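SSO1986 (Sulfolobus solfataricus, PDB 2X5Q) belongs to the Cmr7 family and is part of the CMR ribonucleoprotein complex of CRISPR adaptive immunity, which protects against mobile genetic elements. Local coordinates at residues Ile28-Gly31 with Ser35-Tyr38; Leu53-Val58 with Lys112-Asn117; Pro77-Lys82 with Lys139-Val144; Thr153-Val158 with Lys165-Leu170. One frame throughout, in Å; residues are numbered along the deposited sequence.

Contact 1. Residues Ile28-Gly31 with Ser35-Tyr38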
loop_
_atom_site.group_PDB
_atom_site.type_symbol
_atom_site.label_atom_id
_atom_site.label_comp_id
_atom_site.label_asym_id
_atom_site.label_seq_id
_atom_site.Cartn_x
_atom_site.Cartn_y
_atom_site.Cartn_z
ATOM N N ILE A 28 13.044 -20.745 6.189
ATOM C CA ILE A 28 11.638 -20.980 5.950
ATOM C C ILE A 28 11.361 -20.685 4.481
ATOM O O ILE A 28 11.605 -19.570 4.016
ATOM C CB ILE A 28 10.797 -20.076 6.843
ATOM C CG1 ILE A 28 11.060 -20.425 8.313
ATOM C CG2 ILE A 28 9.294 -20.213 6.520
ATOM C CD1 ILE A 28 10.763 -19.320 9.256
ATOM N N LYS A 29 10.892 -21.702 3.762
ATOM C CA LYS A 29 10.423 -21.530 2.397
ATOM C C LYS A 29 9.035 -20.893 2.449
ATOM O O LYS A 29 8.110 -21.458 3.034
ATOM C CB LYS A 29 10.370 -22.881 1.682
ATOM C CG LYS A 29 9.759 -22.845 0.285
ATOM C CD LYS A 29 10.130 -24.092 -0.525
ATOM C CE LYS A 29 9.337 -24.161 -1.825
ATOM N NZ LYS A 29 9.769 -25.299 -2.709
ATOM N N ILE A 30 8.896 -19.702 1.866
ATOM C CA ILE A 30 7.597 -19.046 1.796
ATOM C C ILE A 30 6.846 -19.534 0.568
ATOM O O ILE A 30 5.637 -19.776 0.614
ATOM C CB ILE A 30 7.740 -17.528 1.755
ATOM C CG1 ILE A 30 8.547 -17.053 2.949
ATOM C CG2 ILE A 30 6.357 -16.845 1.806
ATOM C CD1 ILE A 30 8.717 -15.565 2.960
ATOM N N GLY A 31 7.569 -19.682 -0.535
ATOM C CA GLY A 31 7.040 -20.334 -1.711
ATOM C C GLY A 31 8.182 -20.672 -2.634
ATOM O O GLY A 31 9.347 -20.631 -2.223
ATOM N N SER A 35 12.644 -17.538 -0.044
ATOM C CA SER A 35 13.140 -18.210 1.155
ATOM C C SER A 35 13.729 -17.188 2.126
ATOM O O SER A 35 14.468 -16.280 1.730
ATOM C CB SER A 35 14.191 -19.261 0.819
ATOM O OG SER A 35 13.604 -20.338 0.127
ATOM N N ILE A 36 13.400 -17.379 3.398
ATOM C CA ILE A 36 13.791 -16.489 4.480
ATOM C C ILE A 36 14.684 -17.258 5.460
ATOM O O ILE A 36 14.474 -18.440 5.698
ATOM C CB ILE A 36 12.521 -15.937 5.164
ATOM C CG1 ILE A 36 11.913 -14.843 4.280
ATOM C CG2 ILE A 36 12.807 -15.402 6.575
ATOM C CD1 ILE A 36 10.609 -14.265 4.812
ATOM N N GLU A 37 15.718 -16.598 5.963
ATOM C CA GLU A 37 16.552 -17.127 7.029
ATOM C C GLU A 37 16.238 -16.314 8.270
ATOM O O GLU A 37 15.952 -15.129 8.177
ATOM C CB GLU A 37 18.026 -16.974 6.667
ATOM C CG GLU A 37 18.988 -17.623 7.648
ATOM C CD GLU A 37 20.450 -17.331 7.345
ATOM O OE1 GLU A 37 20.832 -16.145 7.260
ATOM O OE2 GLU A 37 21.224 -18.301 7.230
ATOM N N TYR A 38 16.256 -16.939 9.432
ATOM C CA TYR A 38 16.092 -16.192 10.673
ATOM C C TYR A 38 17.297 -16.432 11.575
ATOM O O TYR A 38 18.006 -17.451 11.476
ATOM C CB TYR A 38 14.787 -16.549 11.367
ATOM C CG TYR A 38 14.751 -17.976 11.805
ATOM C CD1 TYR A 38 15.270 -18.343 13.039
ATOM C CD2 TYR A 38 14.238 -18.975 10.972
ATOM C CE1 TYR A 38 15.275 -19.645 13.441
ATOM C CE2 TYR A 38 14.249 -20.304 11.372
ATOM C CZ TYR A 38 14.769 -20.624 12.610
ATOM O OH TYR A 38 14.799 -21.911 13.045
HETATM O O HOH W 1 12.000 -20.989 -1.961
#

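Contact 2. Residues Leu53-Val58 with Lys112-Asn117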
loop_
_atom_site.group_PDB
_atom_site.type_symbol
_atom_site.label_atom_id
_atom_site.label_comp_id
_atom_site.label_asym_id
_atom_site.label_seq_id
_atom_site.Cartn_x
_atom_site.Cartn_y
_atom_site.Cartn_z
ATOM N N LEU A 53 0.747 -15.502 20.988
ATOM C CA LEU A 53 1.538 -14.823 19.973
ATOM C C LEU A 53 1.242 -13.320 19.991
ATOM O O LEU A 53 0.086 -12.907 20.194
ATOM C CB LEU A 53 1.178 -15.415 18.601
ATOM C CG LEU A 53 1.932 -14.932 17.361
ATOM C CD1 LEU A 53 3.434 -15.082 17.555
ATOM C CD2 LEU A 53 1.434 -15.724 16.134
ATOM N N HIS A 54 2.281 -12.509 19.784
ATOM C CA HIS A 54 2.182 -11.043 19.880
ATOM C C HIS A 54 2.914 -10.330 18.763
ATOM O O HIS A 54 3.897 -10.837 18.240
ATOM C CB HIS A 54 2.753 -10.538 21.211
ATOM C CG HIS A 54 2.138 -11.172 22.416
ATOM N ND1 HIS A 54 0.889 -10.824 22.882
ATOM C CD2 HIS A 54 2.599 -12.132 23.250
ATOM C CE1 HIS A 54 0.599 -11.559 23.941
ATOM N NE2 HIS A 54 1.624 -12.355 24.190
ATOM N N ASN A 55 2.454 -9.112 18.470
ATOM C CA ASN A 55 3.071 -8.215 17.488
ATOM C C ASN A 55 3.052 -8.773 16.077
ATOM O O ASN A 55 4.110 -9.023 15.471
ATOM C CB ASN A 55 4.503 -7.824 17.875
ATOM C CG ASN A 55 4.576 -7.129 19.198
ATOM O OD1 ASN A 55 3.715 -6.302 19.511
ATOM N ND2 ASN A 55 5.603 -7.456 19.999
ATOM N N ILE A 56 1.846 -8.943 15.565
ATOM C CA ILE A 56 1.620 -9.455 14.230
ATOM C C ILE A 56 1.418 -8.275 13.275
ATOM O O ILE A 56 0.616 -7.390 13.542
ATOM C CB ILE A 56 0.375 -10.371 14.179
ATOM C CG1 ILE A 56 0.592 -11.652 14.994
ATOM C CG2 ILE A 56 0.041 -10.767 12.722
ATOM C CD1 ILE A 56 -0.064 -11.655 16.327
ATOM N N LEU A 57 2.151 -8.266 12.165
ATOM C CA LEU A 57 1.995 -7.199 11.173
ATOM C C LEU A 57 0.911 -7.539 10.153
ATOM O O LEU A 57 0.925 -8.613 9.551
ATOM C CB LEU A 57 3.327 -6.913 10.482
ATOM C CG LEU A 57 3.330 -5.727 9.518
ATOM C CD1 LEU A 57 3.137 -4.419 10.272
ATOM C CD2 LEU A 57 4.633 -5.743 8.719
ATOM N N VAL A 58 -0.011 -6.603 9.952
ATOM C CA VAL A 58 -1.075 -6.740 8.967
ATOM C C VAL A 58 -0.715 -5.817 7.816
ATOM O O VAL A 58 -0.715 -4.603 7.961
ATOM C CB VAL A 58 -2.455 -6.337 9.540
ATOM C CG1 VAL A 58 -3.591 -6.569 8.485
ATOM C CG2 VAL A 58 -2.715 -7.097 10.834
ATOM N N LYS A 112 2.536 -6.042 22.008
ATOM C CA LYS A 112 3.221 -6.285 23.282
ATOM C C LYS A 112 4.593 -5.629 23.261
ATOM O O LYS A 112 5.440 -6.005 22.459
ATOM C CB LYS A 112 3.404 -7.783 23.538
ATOM C CG LYS A 112 4.107 -8.101 24.879
ATOM C CD LYS A 112 4.854 -9.429 24.838
ATOM C CE LYS A 112 5.632 -9.691 26.128
ATOM N NZ LYS A 112 6.684 -8.646 26.375
ATOM N N ASP A 113 4.807 -4.660 24.151
ATOM C CA ASP A 113 6.112 -4.019 24.298
ATOM C C ASP A 113 6.744 -3.718 22.926
ATOM O O ASP A 113 7.803 -4.239 22.581
ATOM C CB ASP A 113 7.031 -4.896 25.152
ATOM C CG ASP A 113 6.439 -5.205 26.531
ATOM O OD1 ASP A 113 5.396 -4.614 26.891
ATOM O OD2 ASP A 113 7.016 -6.046 27.262
ATOM N N VAL A 114 6.042 -2.898 22.148
ATOM C CA VAL A 114 6.525 -2.399 20.858
ATOM C C VAL A 114 6.914 -0.945 21.046
ATOM O O VAL A 114 6.209 -0.168 21.692
ATOM C CB VAL A 114 5.446 -2.531 19.748
ATOM C CG1 VAL A 114 5.618 -1.459 18.651
ATOM C CG2 VAL A 114 5.490 -3.926 19.132
ATOM N N HIS A 115 8.055 -0.578 20.499
ATOM C CA HIS A 115 8.622 0.723 20.772
ATOM C C HIS A 115 9.720 1.008 19.779
ATOM O O HIS A 115 10.330 0.097 19.240
ATOM C CB HIS A 115 9.218 0.730 22.182
ATOM C CG HIS A 115 10.188 -0.388 22.420
ATOM N ND1 HIS A 115 11.553 -0.194 22.467
ATOM C CD2 HIS A 115 9.990 -1.720 22.574
ATOM C CE1 HIS A 115 12.153 -1.357 22.661
ATOM N NE2 HIS A 115 11.227 -2.297 22.736
ATOM N N GLY A 116 9.978 2.283 19.564
ATOM C CA GLY A 116 11.102 2.702 18.767
ATOM C C GLY A 116 10.901 2.435 17.297
ATOM O O GLY A 116 9.786 2.173 16.828
ATOM N N ASN A 117 12.013 2.491 16.580
ATOM C CA ASN A 117 12.015 2.413 15.136
ATOM C C ASN A 117 12.391 1.018 14.700
ATOM O O ASN A 117 13.254 0.391 15.325
ATOM C CB ASN A 117 13.013 3.424 14.582
ATOM C CG ASN A 117 12.675 4.832 14.982
ATOM O OD1 ASN A 117 11.530 5.245 14.885
ATOM N ND2 ASN A 117 13.670 5.578 15.453
#

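Contact 3. Residues Pro77-Lys82 with Lys139-Val144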
loop_
_atom_site.group_PDB
_atom_site.type_symbol
_atom_site.label_atom_id
_atom_site.label_comp_id
_atom_site.label_asym_id
_atom_site.label_seq_id
_atom_site.Cartn_x
_atom_site.Cartn_y
_atom_site.Cartn_z
ATOM N N PRO A 77 -7.458 -1.512 -0.239
ATOM C CA PRO A 77 -7.146 -1.494 1.201
ATOM C C PRO A 77 -7.825 -2.592 2.025
ATOM O O PRO A 77 -7.410 -2.854 3.167
ATOM C CB PRO A 77 -7.646 -0.112 1.654
ATOM C CG PRO A 77 -8.648 0.285 0.659
ATOM C CD PRO A 77 -8.211 -0.319 -0.650
ATOM N N CYS A 78 -8.854 -3.218 1.463
ATOM C CA CYS A 78 -9.494 -4.358 2.104
ATOM C C CYS A 78 -8.710 -5.678 1.897
ATOM O O CYS A 78 -9.029 -6.693 2.533
ATOM C CB CYS A 78 -10.939 -4.499 1.624
ATOM S SG CYS A 78 -12.055 -3.069 2.059
ATOM N N ASP A 79 -7.699 -5.672 1.023
ATOM C CA ASP A 79 -6.761 -6.804 0.927
ATOM C C ASP A 79 -5.716 -6.688 2.020
ATOM O O ASP A 79 -5.288 -5.573 2.355
ATOM C CB ASP A 79 -6.042 -6.845 -0.421
ATOM C CG ASP A 79 -6.948 -7.249 -1.573
ATOM O OD1 ASP A 79 -8.042 -7.819 -1.339
ATOM O OD2 ASP A 79 -6.549 -6.995 -2.726
ATOM N N TYR A 80 -5.311 -7.832 2.576
ATOM C CA TYR A 80 -4.191 -7.877 3.502
ATOM C C TYR A 80 -3.528 -9.244 3.526
ATOM O O TYR A 80 -4.139 -10.282 3.195
ATOM C CB TYR A 80 -4.594 -7.491 4.937
ATOM C CG TYR A 80 -5.789 -8.251 5.457
ATOM C CD1 TYR A 80 -5.662 -9.532 5.989
ATOM C CD2 TYR A 80 -7.058 -7.698 5.389
ATOM C CE1 TYR A 80 -6.779 -10.241 6.455
ATOM C CE2 TYR A 80 -8.159 -8.384 5.852
ATOM C CZ TYR A 80 -8.025 -9.655 6.378
ATOM O OH TYR A 80 -9.156 -10.310 6.817
ATOM N N VAL A 81 -2.272 -9.232 3.950
ATOM C CA VAL A 81 -1.578 -10.455 4.326
ATOM C C VAL A 81 -0.997 -10.169 5.715
ATOM O O VAL A 81 -0.492 -9.085 5.956
ATOM C CB VAL A 81 -0.484 -10.818 3.309
ATOM C CG1 VAL A 81 0.180 -12.174 3.668
ATOM C CG2 VAL A 81 -1.066 -10.848 1.877
ATOM N N LYS A 82 -1.109 -11.126 6.628
ATOM C CA LYS A 82 -0.507 -10.999 7.952
ATOM C C LYS A 82 0.739 -11.873 8.058
ATOM O O LYS A 82 0.899 -12.856 7.328
ATOM C CB LYS A 82 -1.513 -11.388 9.030
ATOM C CG LYS A 82 -2.827 -10.564 8.975
ATOM C CD LYS A 82 -3.776 -10.953 10.079
ATOM C CE LYS A 82 -5.222 -10.919 9.625
ATOM N NZ LYS A 82 -6.139 -11.268 10.754
ATOM N N LYS A 139 -6.846 -11.432 -12.846
ATOM C CA LYS A 139 -6.395 -12.010 -11.587
ATOM C C LYS A 139 -7.455 -11.828 -10.521
ATOM O O LYS A 139 -8.138 -10.800 -10.489
ATOM C CB LYS A 139 -5.104 -11.350 -11.134
ATOM C CG LYS A 139 -3.934 -11.655 -12.056
ATOM C CD LYS A 139 -2.625 -11.285 -11.443
ATOM C CE LYS A 139 -1.506 -11.269 -12.466
ATOM N NZ LYS A 139 -1.260 -12.612 -13.013
ATOM N N VAL A 140 -7.590 -12.829 -9.656
ATOM C CA VAL A 140 -8.604 -12.813 -8.607
ATOM C C VAL A 140 -7.909 -12.912 -7.267
ATOM O O VAL A 140 -6.981 -13.701 -7.112
ATOM C CB VAL A 140 -9.629 -13.975 -8.743
ATOM C CG1 VAL A 140 -8.939 -15.349 -8.813
ATOM C CG2 VAL A 140 -10.623 -13.945 -7.593
ATOM N N THR A 141 -8.351 -12.086 -6.324
ATOM C CA THR A 141 -7.859 -12.126 -4.959
ATOM C C THR A 141 -8.952 -12.749 -4.098
ATOM O O THR A 141 -10.141 -12.435 -4.259
ATOM C CB THR A 141 -7.481 -10.724 -4.458
ATOM O OG1 THR A 141 -8.669 -9.923 -4.307
ATOM C CG2 THR A 141 -6.558 -10.065 -5.456
ATOM N N SER A 142 -8.552 -13.647 -3.205
ATOM C CA SER A 142 -9.496 -14.418 -2.432
ATOM C C SER A 142 -9.083 -14.438 -0.996
ATOM O O SER A 142 -7.903 -14.540 -0.694
ATOM C CB SER A 142 -9.541 -15.859 -2.940
ATOM O OG SER A 142 -9.758 -15.860 -4.327
ATOM N N PHE A 143 -10.080 -14.371 -0.126
ATOM C CA PHE A 143 -9.881 -14.508 1.291
ATOM C C PHE A 143 -9.585 -15.974 1.614
ATOM O O PHE A 143 -10.323 -16.872 1.205
ATOM C CB PHE A 143 -11.135 -14.035 2.026
ATOM C CG PHE A 143 -11.085 -14.262 3.507
ATOM C CD1 PHE A 143 -10.445 -13.359 4.335
ATOM C CD2 PHE A 143 -11.677 -15.383 4.069
ATOM C CE1 PHE A 143 -10.393 -13.560 5.692
ATOM C CE2 PHE A 143 -11.629 -15.589 5.432
ATOM C CZ PHE A 143 -10.991 -14.676 6.244
ATOM N N VAL A 144 -8.502 -16.199 2.347
ATOM C CA VAL A 144 -8.093 -17.537 2.744
ATOM C C VAL A 144 -7.891 -17.582 4.251
ATOM O O VAL A 144 -7.368 -16.645 4.843
ATOM C CB VAL A 144 -6.794 -17.959 2.025
ATOM C CG1 VAL A 144 -6.457 -19.420 2.355
ATOM C CG2 VAL A 144 -6.948 -17.777 0.491
HETATM O O HOH W 2 -10.495 -8.507 -2.657
#

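Contact 4. Residues Thr153-Val158 with Lys165-Leu170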
loop_
_atom_site.group_PDB
_atom_site.type_symbol
_atom_site.label_atom_id
_atom_site.label_comp_id
_atom_site.label_asym_id
_atom_site.label_seq_id
_atom_site.Cartn_x
_atom_site.Cartn_y
_atom_site.Cartn_z
ATOM N N THR A 153 0.997 -27.713 11.895
ATOM C CA THR A 153 2.352 -27.838 11.333
ATOM C C THR A 153 3.092 -26.498 11.393
ATOM O O THR A 153 4.298 -26.460 11.650
ATOM C CB THR A 153 2.348 -28.365 9.877
ATOM O OG1 THR A 153 1.758 -27.390 9.007
ATOM C CG2 THR A 153 1.581 -29.670 9.773
ATOM N N ILE A 154 2.373 -25.395 11.222
ATOM C CA ILE A 154 3.000 -24.071 11.370
ATOM C C ILE A 154 3.500 -23.858 12.801
ATOM O O ILE A 154 4.605 -23.363 13.010
ATOM C CB ILE A 154 2.066 -22.944 10.909
ATOM C CG1 ILE A 154 1.978 -22.970 9.385
ATOM C CG2 ILE A 154 2.550 -21.573 11.374
ATOM C CD1 ILE A 154 0.998 -22.011 8.833
ATOM N N VAL A 155 2.704 -24.259 13.785
ATOM C CA VAL A 155 3.135 -24.157 15.177
ATOM C C VAL A 155 4.276 -25.137 15.493
ATOM O O VAL A 155 5.257 -24.753 16.122
ATOM C CB VAL A 155 1.961 -24.369 16.142
ATOM C CG1 VAL A 155 2.454 -24.461 17.567
ATOM C CG2 VAL A 155 0.932 -23.242 15.978
ATOM N N ASP A 156 4.167 -26.381 15.031
ATOM C CA ASP A 156 5.130 -27.439 15.393
ATOM C C ASP A 156 6.442 -27.395 14.602
ATOM O O ASP A 156 7.498 -27.783 15.114
ATOM C CB ASP A 156 4.507 -28.825 15.207
ATOM C CG ASP A 156 3.325 -29.069 16.126
ATOM O OD1 ASP A 156 3.220 -28.414 17.188
ATOM O OD2 ASP A 156 2.496 -29.914 15.769
ATOM N N ASN A 157 6.368 -26.949 13.358
ATOM C CA ASN A 157 7.517 -26.945 12.468
ATOM C C ASN A 157 8.095 -25.566 12.232
ATOM O O ASN A 157 9.234 -25.468 11.807
ATOM C CB ASN A 157 7.152 -27.534 11.099
ATOM C CG ASN A 157 6.882 -29.023 11.142
ATOM O OD1 ASN A 157 7.077 -29.684 12.164
ATOM N ND2 ASN A 157 6.436 -29.567 10.010
ATOM N N VAL A 158 7.319 -24.507 12.455
ATOM C CA VAL A 158 7.810 -23.152 12.182
ATOM C C VAL A 158 8.023 -22.365 13.472
ATOM O O VAL A 158 9.165 -22.079 13.823
ATOM C CB VAL A 158 6.906 -22.407 11.177
ATOM C CG1 VAL A 158 7.357 -20.962 10.983
ATOM C CG2 VAL A 158 6.916 -23.140 9.858
ATOM N N LYS A 165 13.221 -22.184 22.365
ATOM C CA LYS A 165 13.382 -22.142 23.817
ATOM C C LYS A 165 12.096 -21.757 24.551
ATOM O O LYS A 165 11.660 -22.452 25.479
ATOM C CB LYS A 165 14.552 -21.239 24.205
ATOM C CG LYS A 165 15.887 -21.949 23.996
ATOM C CD LYS A 165 17.076 -21.049 24.226
ATOM C CE LYS A 165 18.376 -21.848 24.165
ATOM N NZ LYS A 165 18.748 -22.490 25.455
ATOM N N ILE A 166 11.471 -20.677 24.111
ATOM C CA ILE A 166 10.209 -20.252 24.708
ATOM C C ILE A 166 9.169 -21.360 24.576
ATOM O O ILE A 166 8.526 -21.725 25.558
ATOM C CB ILE A 166 9.683 -18.948 24.097
ATOM C CG1 ILE A 166 10.681 -17.807 24.334
ATOM C CG2 ILE A 166 8.315 -18.604 24.715
ATOM C CD1 ILE A 166 10.260 -16.464 23.702
ATOM N N TYR A 167 9.036 -21.915 23.370
ATOM C CA TYR A 167 8.013 -22.920 23.076
ATOM C C TYR A 167 8.138 -24.176 23.925
ATOM O O TYR A 167 7.131 -24.694 24.420
ATOM C CB TYR A 167 8.081 -23.320 21.604
ATOM C CG TYR A 167 7.013 -24.291 21.185
ATOM C CD1 TYR A 167 5.706 -23.859 20.962
ATOM C CD2 TYR A 167 7.300 -25.643 20.997
ATOM C CE1 TYR A 167 4.719 -24.743 20.567
ATOM C CE2 TYR A 167 6.307 -26.542 20.595
ATOM C CZ TYR A 167 5.021 -26.078 20.387
ATOM O OH TYR A 167 4.030 -26.938 19.997
ATOM N N ASN A 168 9.372 -24.665 24.061
ATOM C CA ASN A 168 9.672 -25.847 24.864
ATOM C C ASN A 168 9.398 -25.618 26.347
ATOM O O ASN A 168 9.214 -26.588 27.088
ATOM C CB ASN A 168 11.136 -26.289 24.687
ATOM C CG ASN A 168 11.435 -26.843 23.291
ATOM O OD1 ASN A 168 10.545 -27.311 22.587
ATOM N ND2 ASN A 168 12.703 -26.799 22.897
ATOM N N SER A 169 9.392 -24.350 26.777
ATOM C CA SER A 169 9.074 -24.005 28.164
ATOM C C SER A 169 7.560 -24.002 28.436
ATOM O O SER A 169 7.140 -24.091 29.580
ATOM C CB SER A 169 9.710 -22.654 28.567
ATOM O OG SER A 169 8.949 -21.522 28.165
ATOM N N LEU A 170 6.745 -23.924 27.387
ATOM C CA LEU A 170 5.287 -23.857 27.549
ATOM C C LEU A 170 4.675 -25.203 27.933
ATOM O O LEU A 170 5.099 -26.249 27.457
ATOM C CB LEU A 170 4.620 -23.361 26.259
ATOM C CG LEU A 170 5.057 -21.988 25.735
ATOM C CD1 LEU A 170 4.212 -21.600 24.547
ATOM C CD2 LEU A 170 4.987 -20.909 26.826
#

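Contact 1. Residues Ile28-Gly31 with Ser35-Tyr38
Ile28 and Ile36 face each other as an antiparallel hydrogen-bonded pair, each giving its N-H to the other's carbonyl: Ile28 N lies 2.8 Å from Ile36 O, and Ile36 N 2.9 Å from Ile28 O. The next pair along, Lys29 with Ser35, is non-hydrogen-bonded and puts its side chains on the other face of the sheet. On the isoleucine face, CD1 of Ile28 touches CD2 of Tyr38 at 3.9 Å, the two side chains crossing at about a right angle. Tyr38 can lie there because its CG sits between the backbone N and the carbonyl carbon (chi1 64°), which brings the ring over toward the neighbouring strand. Past the paired residues, a water lies 2.7 Å from both Gly31 O and Ser35 OG and links the ends of the turn.

In strand 11-15, Leu14 packs on Ile28 and Val12 on Ile36, while Ile162 of helix 148-162 touches both Ile28 and Tyr38. Tyr38 OH is hydrogen-bonded to Gln40. This beta hairpin therefore divides its chemistry by face: aliphatic and aromatic carbon is buried on one side, and on the other a water serves the polar groups near the turn.

Contact 2. Residues Leu53-Val58 with Lys112-Asn117
Asn55 stands in a G1 beta bulge of strand 52-60, where it and Ile56 together face Ile109, and from there its amide grips the backbone of Lys112 in the loop that leads to strand 117-123. Its positive phi (63°) fits the first position of such a bulge, and its CB points toward the loop.

The carboxamide makes two hydrogen bonds to a single residue. Asn55 OD1 accepts the N-H of Lys112 at 2.8 Å, the donor lying well off the carbonyl plane, and Asn55 ND2 gives a hydrogen to Lys112 O at 2.9 Å. Both are nearly straight; they differ at the acceptor, for the second lies in the carbonyl plane and on a lone pair of Lys112 O, which itself lies in the amide plane of Asn55. Val114 wedges in beside the amide, with CG2 only 3.0 Å from Asn55 OD1, a tight fit.

Next door, Lys112 lays its aliphatic chain against His54. His54 CB meets Lys112 CB at 3.7 Å, and Lys112 CD lies over the imidazole face, 4.2 Å from the ring centroid, as a CH-pi contact. The chain then bends at its last torsion (chi4 -62°), carrying Lys112 NZ to within 2.8 Å of Asp113 OD2 in a salt bridge that comes from above the carboxylate plane. His54 NE2 is hydrogen-bonded to Asp49, and Asn55 ND2 also to Val45 O.

The two bonds to Lys112 distinguish OD1 from ND2 and fix the rotation of the Asn55 amide, and one side chain ties the loop backbone to the bulge; the lysine's charge is met locally by Asp113.

Contact 3. Residues Pro77-Lys82 with Lys139-Val144
Asp79 and Thr141 turn their oxygens toward each other by different torsions: Asp79 has CG anti to its carbonyl carbon (chi1 -71°), whereas Thr141 places OG1 between its backbone N and carbonyl carbon (chi1 69°). The side chains cross at about a right angle but stop short of a direct bond, since Asp79 OD1 and Thr141 OG1 are 3.7 Å apart. A water fills in: it donates to Asp79 OD1 at 2.9 Å and lies 2.8 Å from Thr141 OG1.

Phe143, two residues on, extends its ring away from its own backbone N (chi1 174°) and offers an edge to Tyr80. Tyr80 OH lies near the plane of that ring, 3.7 Å from Phe143 CE1. This is a light contact at the ring edge, and the two side chains pass each other at a slant.

The other carboxylate oxygen, Asp79 OD2, is hydrogen-bonded to Thr74 and forms a salt bridge with Lys105 of the second subunit, which also makes a weak hydrogen bond to Thr141 OG1. One lysine of the partner chain thus reaches both segments, and the water-mediated link lies where the second subunit of the crystal assembly meets this chain, consistent with the proposed homodimer.

Within the chain, strand 188-193 joins the two sides. It pairs antiparallel with strand 139-144 and sends Tyr189 to hydrogen-bond Tyr80 through the backbone and to meet its ring edge-to-face, while strand 52-60 flanks Tyr80 through Val58.

Contact 4. Residues Thr153-Val158 with Lys165-Leu170
Tyr167 reaches from helix 164-169 to Val155 and Asp156 of helix 148-162, and it is the one residue of 165-170 that touches 153-158.

The apolar part is a single methyl against the phenol. Val155 CG1 lies 3.8 Å from Tyr167 CE1 and equally far from the hydroxyl oxygen of Tyr167, the two side chains crossing at about a right angle. Tyr167 extends with CG anti to its backbone N (chi1 -177°), which lets the ring span the gap between the two segments, whose nearest CA atoms, those of Val155 and Tyr167, are 9.4 Å apart.

On the polar side, Asp156 starts out pointing away from the other segment, yet its carboxylate comes round so that Asp156 OD1 stands 3.3 Å from Tyr167 OH. The carboxylate and ring planes are 62° apart.

Backbone and local bonds shape the two helices themselves. In helix 148-162, Asn157 N donates to Thr153 O at 2.7 Å, and a wider pi-type turn runs through residues 154-158. In the other, Ser169 OG folds back to donate to Ile166 O at 2.6 Å, a carbonyl that also receives weak bonds from the backbone N-H groups of Ser169 and Leu170 as the helix runs out.

Helix 172-185 completes the packing: its Leu178 touches both Val155 and Tyr167, Val182 adds to the cover of Val155, and Lys175 lies against Tyr167. Three consecutive helices, 148-162, 164-169 and 172-185, thus pack together round Val155, Tyr167 and Leu178, a local helical layer in an otherwise mainly beta chain.

Overall arrangement
Contact 1 is the most deeply buried of the four, a hairpin held by main-chain bonds and apolar packing; the others are only partly buried. Contacts 2 and 3 meet on the same mixed sheet, where strands 52-60 and 80-86 are neighbours and Val58 packs on Tyr80, but their outer partners differ: a loop gripped by a side-chain amide in contact 2, a separate two-stranded sheet reached through water and the second subunit in contact 3. Contact 4 is the all-helical one, and it touches contact 1 where Val158 meets Ile28. Contacts 3 and 4 lie on opposite sides of the chain's centre, their centres about 28 Å apart.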